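PDB 5NTD: leucyl aminopeptidase from Trypanosoma brucei brucei, which probably cleaves N-terminal residues such as leucine from peptides, as a hexameric M17 aminopeptidase that holds two manganese ions and is bound here by bestatin. Local coordinates for residues G[164-169]-G[176-181]; G[220-225]-G[263-268]; G[391-396]-G[485-490]. All blocks are in the same frame, centred on the assembly; numbering follows the deposited sequence.

Interaction 1: G[164-169]-G[176-181]; sequences NFSAKD and YNSGKV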
# COMPACT_ATOMS: atom_id res chain seq x y z
N ASN G 164 15.15 34.99 -4.39
CA ASN G 164 15.97 35.76 -3.43
C ASN G 164 16.44 34.88 -2.30
O ASN G 164 17.50 35.11 -1.73
CB ASN G 164 15.27 37.02 -2.94
CG ASN G 164 14.10 36.74 -2.04
OD1 ASN G 164 14.28 36.46 -0.85
ND2 ASN G 164 12.89 36.79 -2.61
N PHE G 165 15.64 33.87 -1.96
CA PHE G 165 16.09 32.88 -0.99
C PHE G 165 17.05 31.89 -1.67
O PHE G 165 16.69 31.22 -2.62
CB PHE G 165 14.98 32.12 -0.31
CG PHE G 165 15.51 31.12 0.65
CD1 PHE G 165 15.85 31.50 1.95
CD2 PHE G 165 15.80 29.82 0.23
CE1 PHE G 165 16.41 30.60 2.83
CE2 PHE G 165 16.37 28.91 1.11
CZ PHE G 165 16.68 29.30 2.40
N SER G 166 18.24 31.75 -1.11
CA SER G 166 19.20 30.75 -1.56
C SER G 166 20.19 30.33 -0.48
O SER G 166 20.56 31.11 0.39
CB SER G 166 19.98 31.26 -2.74
OG SER G 166 20.83 30.25 -3.25
N ALA G 167 20.57 29.07 -0.55
CA ALA G 167 21.60 28.48 0.30
C ALA G 167 22.79 27.97 -0.52
O ALA G 167 23.68 27.32 0.01
CB ALA G 167 21.04 27.36 1.16
N LYS G 168 22.77 28.27 -1.81
CA LYS G 168 23.83 27.82 -2.70
C LYS G 168 25.12 28.66 -2.55
O LYS G 168 25.06 29.85 -2.27
CB LYS G 168 23.39 27.89 -4.17
CG LYS G 168 22.30 26.89 -4.58
CD LYS G 168 21.99 27.07 -6.06
CE LYS G 168 20.88 26.18 -6.55
NZ LYS G 168 21.32 24.76 -6.58
N ASP G 169 26.25 28.01 -2.77
CA ASP G 169 27.55 28.67 -2.96
C ASP G 169 27.90 29.73 -1.89
O ASP G 169 28.11 30.87 -2.21
CB ASP G 169 27.60 29.28 -4.35
CG ASP G 169 27.46 28.23 -5.44
OD1 ASP G 169 28.17 27.20 -5.36
OD2 ASP G 169 26.64 28.39 -6.38
N TYR G 176 21.32 33.94 3.69
CA TYR G 176 20.52 33.24 2.66
C TYR G 176 19.92 34.22 1.63
O TYR G 176 18.87 33.99 1.07
CB TYR G 176 19.43 32.40 3.29
CG TYR G 176 19.99 31.30 4.13
CD1 TYR G 176 20.34 31.52 5.47
CD2 TYR G 176 20.20 30.01 3.59
CE1 TYR G 176 20.90 30.49 6.25
CE2 TYR G 176 20.75 29.00 4.38
CZ TYR G 176 21.09 29.24 5.71
OH TYR G 176 21.63 28.22 6.47
N ASN G 177 20.63 35.33 1.43
CA ASN G 177 20.35 36.26 0.32
C ASN G 177 21.09 35.77 -0.89
O ASN G 177 22.29 35.66 -0.86
CB ASN G 177 20.82 37.69 0.63
CG ASN G 177 19.97 38.35 1.67
OD1 ASN G 177 18.75 38.50 1.50
ND2 ASN G 177 20.58 38.73 2.77
N SER G 178 20.36 35.46 -1.93
CA SER G 178 20.98 34.91 -3.13
C SER G 178 21.94 35.91 -3.72
O SER G 178 21.63 37.09 -3.81
CB SER G 178 19.92 34.55 -4.18
OG SER G 178 20.53 34.07 -5.37
N GLY G 179 23.06 35.42 -4.20
CA GLY G 179 23.99 36.23 -5.03
C GLY G 179 23.78 36.07 -6.54
O GLY G 179 24.46 36.70 -7.35
N LYS G 180 22.77 35.28 -6.89
CA LYS G 180 22.46 34.95 -8.30
C LYS G 180 21.33 35.75 -8.94
O LYS G 180 20.96 35.52 -10.09
CB LYS G 180 22.12 33.47 -8.40
CG LYS G 180 23.18 32.62 -7.70
CD LYS G 180 23.13 31.17 -8.13
CE LYS G 180 24.08 30.33 -7.30
NZ LYS G 180 25.49 30.72 -7.47
N VAL G 181 20.77 36.67 -8.18
CA VAL G 181 19.62 37.45 -8.64
C VAL G 181 20.11 38.67 -9.43
O VAL G 181 21.03 39.34 -9.02
CB VAL G 181 18.75 37.92 -7.48
CG1 VAL G 181 17.69 38.91 -7.93
CG2 VAL G 181 18.07 36.73 -6.83
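Backbone bonds from S178 N to N164 O (2.9 Å) and from S166 N to Y176 O (3.2 Å) make a single beta bridge, F165 with N177, that draws together two irregular parts of the loop between helix 150-158 and strand 183-188. Y176 O also receives R211 from helix 196-214, and the phenol oxygen of Y176 is hydrogen-bonded to E11.

The tight side of the contact is aromatic. The F165 and Y176 rings lie side by side with almost exactly parallel planes, but they are slid so far apart, with centroids 5.6 Å from each other, that they barely overlap. The closest approach is F165 CE1 to Y176 CB, at 3.5 Å. A167 CB meets the edge of the Y176 ring at CE2. A second subunit packs close by: its V358 rests on Y176, its T364 bonds to A167 O, and its S455 O and A458 O take K168 NZ.

Toward solvent the contact thins to K180, whose aliphatic chain crosses K168 at about a right angle with its CE 4.0 Å from K168 CB. A bend at the last torsion of K180 (chi4 -63°) swings its ammonium to exposed D169, in a salt bridge of 2.8 Å between K180 NZ and D169 OD2 that uses the anti side of the carboxylate oxygen.

Interaction 2: G[220-225]-G[263-268]; sequences LTTATF and AFEAPR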
# COMPACT_ATOMS: atom_id res chain seq x y z
N LEU G 220 12.74 29.40 9.13
CA LEU G 220 11.44 30.00 9.39
C LEU G 220 10.65 29.14 10.33
O LEU G 220 9.95 28.19 9.94
CB LEU G 220 10.66 30.29 8.11
CG LEU G 220 9.41 31.14 8.49
CD1 LEU G 220 9.75 32.61 8.72
CD2 LEU G 220 8.38 31.04 7.42
N THR G 221 10.70 29.55 11.57
CA THR G 221 10.02 28.88 12.68
C THR G 221 8.86 29.73 13.18
O THR G 221 8.66 30.85 12.71
CB THR G 221 10.97 28.65 13.84
OG1 THR G 221 11.26 29.90 14.47
CG2 THR G 221 12.25 28.03 13.38
N THR G 222 8.09 29.20 14.12
CA THR G 222 7.01 29.98 14.69
C THR G 222 7.58 31.25 15.34
O THR G 222 7.00 32.33 15.24
CB THR G 222 6.21 29.24 15.76
OG1 THR G 222 7.07 28.82 16.81
CG2 THR G 222 5.49 28.03 15.16
N ALA G 223 8.77 31.13 15.93
CA ALA G 223 9.45 32.25 16.60
C ALA G 223 10.03 33.24 15.61
O ALA G 223 9.86 34.48 15.80
CB ALA G 223 10.55 31.76 17.53
N THR G 224 10.72 32.76 14.57
CA THR G 224 11.32 33.72 13.63
C THR G 224 10.26 34.46 12.80
O THR G 224 10.42 35.63 12.47
CB THR G 224 12.40 33.15 12.74
OG1 THR G 224 11.86 32.10 11.94
CG2 THR G 224 13.53 32.66 13.57
N PHE G 225 9.18 33.77 12.47
CA PHE G 225 8.07 34.40 11.73
C PHE G 225 7.51 35.54 12.61
O PHE G 225 7.27 36.65 12.15
CB PHE G 225 7.00 33.40 11.39
CG PHE G 225 6.11 33.77 10.22
CD1 PHE G 225 5.92 35.08 9.80
CD2 PHE G 225 5.41 32.76 9.56
CE1 PHE G 225 5.08 35.37 8.74
CE2 PHE G 225 4.56 33.05 8.48
CZ PHE G 225 4.39 34.36 8.08
N ALA G 263 5.59 20.75 19.36
CA ALA G 263 6.77 21.26 18.65
C ALA G 263 7.83 21.83 19.59
O ALA G 263 7.56 22.19 20.73
CB ALA G 263 6.39 22.32 17.62
N PHE G 264 9.04 21.91 19.06
CA PHE G 264 10.16 22.50 19.77
C PHE G 264 9.93 24.01 20.04
O PHE G 264 10.12 24.48 21.14
CB PHE G 264 11.44 22.30 18.98
CG PHE G 264 12.67 22.83 19.66
CD1 PHE G 264 13.25 22.14 20.72
CD2 PHE G 264 13.27 24.01 19.21
CE1 PHE G 264 14.41 22.63 21.31
CE2 PHE G 264 14.43 24.51 19.80
CZ PHE G 264 14.99 23.81 20.85
N GLU G 265 9.50 24.73 19.01
CA GLU G 265 9.11 26.17 19.14
C GLU G 265 7.61 26.28 19.39
O GLU G 265 6.78 25.59 18.76
CB GLU G 265 9.49 26.96 17.91
CG GLU G 265 10.98 26.88 17.55
CD GLU G 265 11.84 27.84 18.36
OE1 GLU G 265 11.34 28.23 19.42
OE2 GLU G 265 13.00 28.20 18.00
N ALA G 266 7.25 27.14 20.33
CA ALA G 266 5.84 27.25 20.76
C ALA G 266 4.94 27.85 19.69
O ALA G 266 5.39 28.64 18.87
CB ALA G 266 5.76 28.09 22.02
N PRO G 267 3.65 27.50 19.71
CA PRO G 267 2.74 28.12 18.77
C PRO G 267 2.46 29.54 19.19
O PRO G 267 2.58 29.87 20.37
CB PRO G 267 1.48 27.29 18.90
CG PRO G 267 1.53 26.75 20.27
CD PRO G 267 2.97 26.52 20.57
N ARG G 268 2.06 30.35 18.23
CA ARG G 268 1.69 31.75 18.47
C ARG G 268 0.51 32.14 17.64
O ARG G 268 0.45 31.82 16.46
CB ARG G 268 2.88 32.67 18.14
CG ARG G 268 3.98 32.63 19.20
CD ARG G 268 5.32 32.61 18.54
NE ARG G 268 6.43 32.90 19.43
CZ ARG G 268 7.30 32.01 19.89
NH1 ARG G 268 7.23 30.74 19.58
NH2 ARG G 268 8.31 32.43 20.63
O HOH W 1 13.30 29.78 15.95
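The guanidinium of R268 lies with one face against the first turn of helix 222-236, where A223 CA sits 3.9 Å above the centre of the R268 plane and the A223 methyl covers the same region. The group is also held from its rim: R268 NH1 bonds to A266 O at 2.9 Å, with the acceptor only 15° out of the guanidinium plane. The arginine thus folds back on its own segment, with the helix start lying over one face.

A266 O is gripped twice. The hydroxyl of T222 donates to it, OG1 to O 2.7 Å, and comes from the face of the carbonyl plane opposite to that used by R268. The rotation of the threonine (chi1 58°) turns T222 OG1 to A266 O, and the same oxygen lies 3.2 Å from E265 CB. The flat carboxylate of E265 makes a water-mediated link: the water donates to E265 OE2 (2.6 Å) and also bonds to T221 OG1.

T221 is the N-cap of the helix. With T224 it forms a capping box, in which T224 N bonds to T221 OG1 (2.9 Å) and T221 N returns to T224 OG1 (2.8 Å).

The contact therefore joins the capped start of helix 222-236 to the loop that leads from helix 254-260 into strand 268-274. P267 packs on A342 of the adjoining strand 334-344, R268 pairs through its backbone with L341, and T224 faces helix 6-20.

Interaction 3: G[391-396]-G[485-490]; sequences FTPDVV and PKFTGA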
# COMPACT_ATOMS: atom_id res chain seq x y z
N PHE G 391 -12.71 45.98 16.95
CA PHE G 391 -13.78 46.18 15.97
C PHE G 391 -14.31 44.84 15.51
O PHE G 391 -13.67 43.80 15.72
CB PHE G 391 -13.27 46.97 14.78
CG PHE G 391 -12.27 46.21 13.93
CD1 PHE G 391 -10.93 46.22 14.24
CD2 PHE G 391 -12.69 45.52 12.80
CE1 PHE G 391 -10.00 45.56 13.45
CE2 PHE G 391 -11.78 44.86 11.99
CZ PHE G 391 -10.43 44.87 12.32
N THR G 392 -15.45 44.87 14.85
CA THR G 392 -16.02 43.68 14.21
C THR G 392 -15.88 43.85 12.71
O THR G 392 -16.34 44.83 12.17
CB THR G 392 -17.51 43.49 14.56
OG1 THR G 392 -17.64 43.38 15.98
CG2 THR G 392 -18.07 42.19 13.95
N PRO G 393 -15.24 42.88 12.01
CA PRO G 393 -15.01 43.08 10.60
C PRO G 393 -16.25 42.92 9.77
O PRO G 393 -17.17 42.22 10.15
CB PRO G 393 -14.02 41.98 10.26
CG PRO G 393 -14.32 40.90 11.23
CD PRO G 393 -14.63 41.63 12.49
N ASP G 394 -16.23 43.59 8.63
CA ASP G 394 -17.28 43.45 7.62
C ASP G 394 -17.04 42.20 6.81
O ASP G 394 -17.97 41.61 6.27
CB ASP G 394 -17.30 44.65 6.66
CG ASP G 394 -17.55 45.98 7.39
OD1 ASP G 394 -18.50 46.04 8.21
OD2 ASP G 394 -16.76 46.93 7.15
N VAL G 395 -15.77 41.88 6.65
CA VAL G 395 -15.33 40.79 5.80
C VAL G 395 -14.22 40.07 6.50
O VAL G 395 -13.30 40.68 7.02
CB VAL G 395 -14.79 41.28 4.44
CG1 VAL G 395 -14.33 40.11 3.59
CG2 VAL G 395 -15.84 42.07 3.69
N VAL G 396 -14.31 38.74 6.50
CA VAL G 396 -13.22 37.88 7.00
C VAL G 396 -12.67 37.09 5.82
O VAL G 396 -13.42 36.46 5.08
CB VAL G 396 -13.68 36.89 8.05
CG1 VAL G 396 -12.55 35.93 8.42
CG2 VAL G 396 -14.14 37.61 9.28
N PRO G 485 -20.84 34.50 16.65
CA PRO G 485 -22.20 34.96 16.36
C PRO G 485 -22.33 36.49 16.17
O PRO G 485 -23.21 36.95 15.47
CB PRO G 485 -22.97 34.54 17.61
CG PRO G 485 -22.18 33.47 18.23
CD PRO G 485 -20.76 33.77 17.92
N LYS G 486 -21.40 37.24 16.75
CA LYS G 486 -21.32 38.71 16.54
C LYS G 486 -21.05 39.10 15.09
O LYS G 486 -21.26 40.24 14.69
CB LYS G 486 -20.18 39.32 17.34
CG LYS G 486 -20.30 39.24 18.83
CD LYS G 486 -19.05 39.90 19.41
CE LYS G 486 -18.92 39.72 20.92
NZ LYS G 486 -17.59 40.20 21.38
N PHE G 487 -20.53 38.15 14.31
CA PHE G 487 -20.17 38.41 12.91
C PHE G 487 -21.31 38.04 12.01
O PHE G 487 -21.84 36.94 12.09
CB PHE G 487 -18.89 37.68 12.54
CG PHE G 487 -18.52 37.79 11.10
CD1 PHE G 487 -17.92 38.93 10.62
CD2 PHE G 487 -18.76 36.74 10.23
CE1 PHE G 487 -17.57 39.02 9.28
CE2 PHE G 487 -18.42 36.82 8.91
CZ PHE G 487 -17.82 37.96 8.42
N THR G 488 -21.69 38.97 11.15
CA THR G 488 -22.78 38.76 10.18
C THR G 488 -22.39 39.15 8.74
O THR G 488 -23.24 39.33 7.87
CB THR G 488 -24.01 39.59 10.57
OG1 THR G 488 -23.65 40.96 10.52
CG2 THR G 488 -24.50 39.23 11.97
N GLY G 489 -21.09 39.27 8.50
CA GLY G 489 -20.59 39.75 7.20
C GLY G 489 -20.20 38.66 6.25
O GLY G 489 -20.60 37.50 6.38
N ALA G 490 -19.34 39.01 5.31
CA ALA G 490 -18.91 38.10 4.26
C ALA G 490 -17.69 37.34 4.73
O ALA G 490 -16.76 37.89 5.29
CB ALA G 490 -18.62 38.85 2.98
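D394 and A490 meet where two parallel strands, 395-400 and 490-495, come together. D394 O accepts from A490 N at 3.1 Å, and A490 O in turn accepts from V396 N at 2.9 Å. V395 is paired with A490, whose peptide N-H and carbonyl are thus both taken up by residues flanking V395, the usual pattern of a parallel bridge. The same two carbonyls also receive CA-H...O contacts: G489 CA approaches D394 O, and V395 CA approaches A490 O, each at 3.3 Å.

Two further polar atoms have partners outside the segments. D394 OD2 accepts from K283 N, while G489 O takes a bond from N420 ND2.

The F487 ring lies between the two segments ahead of the bridge. Its CB bond does not point at 391-396, but with CG anti to the backbone N (chi1 174°) the ring is carried toward that segment. V396 CG2 makes a CH-pi contact over one face, 4.1 Å from the F487 centroid, and G489 N lies over the other. P393 O comes to the ring edge, in its plane, 3.3 Å from F487 CE1, and the pyrrolidine CG of P393 packs against F487 CD1.

Strand 395-400 lies between strands 283-291 and 490-495, with V395 bonded through its backbone to K283 and S285, and V396 to I492. T386 of helix 374-387 packs on both V396 and F487.

The three contacts are met in series along the chain and none touches another. Interactions 1 and 2 are the nearest neighbours, about 7 Å apart at their nearest atoms and 24 Å between centres; interactions 1 and 3 are 42 Å apart between centres, on opposite sides of the chain's centre. Interaction 2 is near the metal site without touching it, the T222 side chain being about 13 Å from a bound manganese ion. Interaction 3 lies 29 Å from interaction 2, centre to centre, at the start of strand 395-400, whereas L402 of the bicarbonate pocket follows the strand's far end. Interaction 1 borders the second subunit more extensively, whereas in interaction 2 F264 packs on K349 of that subunit.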